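PDB 5LND: fimbrial protein MyfA from Yersinia enterocolitica, which serves as the major subunit of Myf fimbriae, polymerising into protease-resistant surface fibres that probably contribute to virulence. Local coordinates for residues 77-80 and 81-84. Sequence-based numbering, arbitrary orientation.
Sequences DGSE and RVEA
With CG of Asp77 swung opposite its own backbone N (chi1 -175°), the carboxylate comes to lie against Val82, whose CG2, anti to the carbonyl carbon, is the methyl facing it. The closest approach is Asp77 OD1 to Val82 CG2 at 3.3 Å, and the two side chains run alongside each other, pointing opposite ways, a polar group resting on a methyl. The same OD1 turns back on its own loop. It accepts a weak, bent bond from Ser79 N (3.0 Å, 133° at the hydrogen), which makes the Asp77-Gly78-Ser79 corner an Asx turn. Ser79 OG also points at it, but the modelled 2.4 Å between Ser79 OG and Asp77 OD1 is too short to be taken at face value. The other oxygen, Asp77 OD2, works through a water that donates both to it (3.3 Å) and to Arg81 O (2.8 Å), so the carboxylate is tied to the first residue of the strand as well as to the turn. Further along, Arg81 NH2 probably pairs with Glu83 OE2, a doubtful placement because that oxygen is modelled too near the guanidinium. The whole arrangement is a surface turn between strands 72-75 and 81-88 of the Ig-like sandwich. From it strand 81-88 sets out antiparallel to strand 22-30, with Val82 packing on Met29 and Arg81 touching Val28 and Ser30.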
loop_
_atom_site.group_PDB
_atom_site.type_symbol
_atom_site.label_atom_id
_atom_site.label_comp_id
_atom_site.label_asym_id
_atom_site.label_seq_id
_atom_site.Cartn_x
_atom_site.Cartn_y
_atom_site.Cartn_z
ATOM N N ASP B 77 -13.011 -6.346 29.960
ATOM C CA ASP B 77 -12.450 -5.513 31.020
ATOM C C ASP B 77 -13.555 -4.624 31.561
ATOM O O ASP B 77 -14.089 -3.769 30.849
ATOM C CB ASP B 77 -11.292 -4.658 30.487
ATOM C CG ASP B 77 -10.587 -3.862 31.577
ATOM O OD1 ASP B 77 -11.221 -2.977 32.184
ATOM O OD2 ASP B 77 -9.384 -4.098 31.807
ATOM N N GLY B 78 -13.902 -4.830 32.824
ATOM C CA GLY B 78 -15.022 -4.130 33.416
ATOM C C GLY B 78 -14.621 -2.927 34.239
ATOM O O GLY B 78 -15.483 -2.244 34.785
ATOM N N SER B 79 -13.318 -2.665 34.317
ATOM C CA SER B 79 -12.814 -1.514 35.061
ATOM C C SER B 79 -13.325 -0.201 34.470
ATOM O O SER B 79 -13.953 -0.176 33.410
ATOM C CB SER B 79 -11.290 -1.521 35.123
ATOM O OG SER B 79 -10.723 -1.322 33.853
ATOM N N GLU B 80 -13.075 0.891 35.173
ATOM C CA GLU B 80 -13.558 2.186 34.729
ATOM C C GLU B 80 -12.790 2.724 33.530
ATOM O O GLU B 80 -13.273 3.616 32.839
ATOM C CB GLU B 80 -13.489 3.192 35.866
ATOM C CG GLU B 80 -12.076 3.496 36.298
ATOM C CD GLU B 80 -12.037 4.238 37.603
ATOM O OE1 GLU B 80 -13.121 4.488 38.175
ATOM O OE2 GLU B 80 -10.923 4.560 38.063
ATOM N N ARG B 81 -11.597 2.191 33.285
ATOM C CA ARG B 81 -10.771 2.701 32.206
ATOM C C ARG B 81 -9.842 1.660 31.604
ATOM O O ARG B 81 -9.085 0.999 32.318
ATOM C CB ARG B 81 -9.963 3.893 32.697
ATOM C CG ARG B 81 -9.331 4.682 31.583
ATOM C CD ARG B 81 -9.035 6.095 32.026
ATOM N NE ARG B 81 -7.692 6.253 32.571
ATOM C CZ ARG B 81 -6.733 6.975 31.998
ATOM N NH1 ARG B 81 -6.963 7.610 30.856
ATOM N NH2 ARG B 81 -5.540 7.067 32.570
ATOM N N VAL B 82 -9.920 1.517 30.281
ATOM C CA VAL B 82 -8.985 0.697 29.518
ATOM C C VAL B 82 -8.146 1.562 28.579
ATOM O O VAL B 82 -8.667 2.435 27.884
ATOM C CB VAL B 82 -9.716 -0.335 28.650
ATOM C CG1 VAL B 82 -8.720 -1.178 27.866
ATOM C CG2 VAL B 82 -10.599 -1.206 29.501
ATOM N N GLU B 83 -6.845 1.303 28.554
ATOM C CA GLU B 83 -5.969 1.927 27.580
ATOM C C GLU B 83 -5.350 0.879 26.680
ATOM O O GLU B 83 -5.115 -0.258 27.100
ATOM C CB GLU B 83 -4.863 2.699 28.282
ATOM C CG GLU B 83 -5.370 3.610 29.372
ATOM C CD GLU B 83 -4.378 4.676 29.724
ATOM O OE1 GLU B 83 -3.283 4.689 29.126
ATOM O OE2 GLU B 83 -4.695 5.506 30.590
ATOM N N ALA B 84 -5.077 1.276 25.441
ATOM C CA ALA B 84 -4.375 0.413 24.501
ATOM C C ALA B 84 -3.501 1.256 23.602
ATOM O O ALA B 84 -3.917 2.327 23.164
ATOM C CB ALA B 84 -5.349 -0.390 23.679
HETATM O O HOH W 1 -7.782 -1.423 32.745
#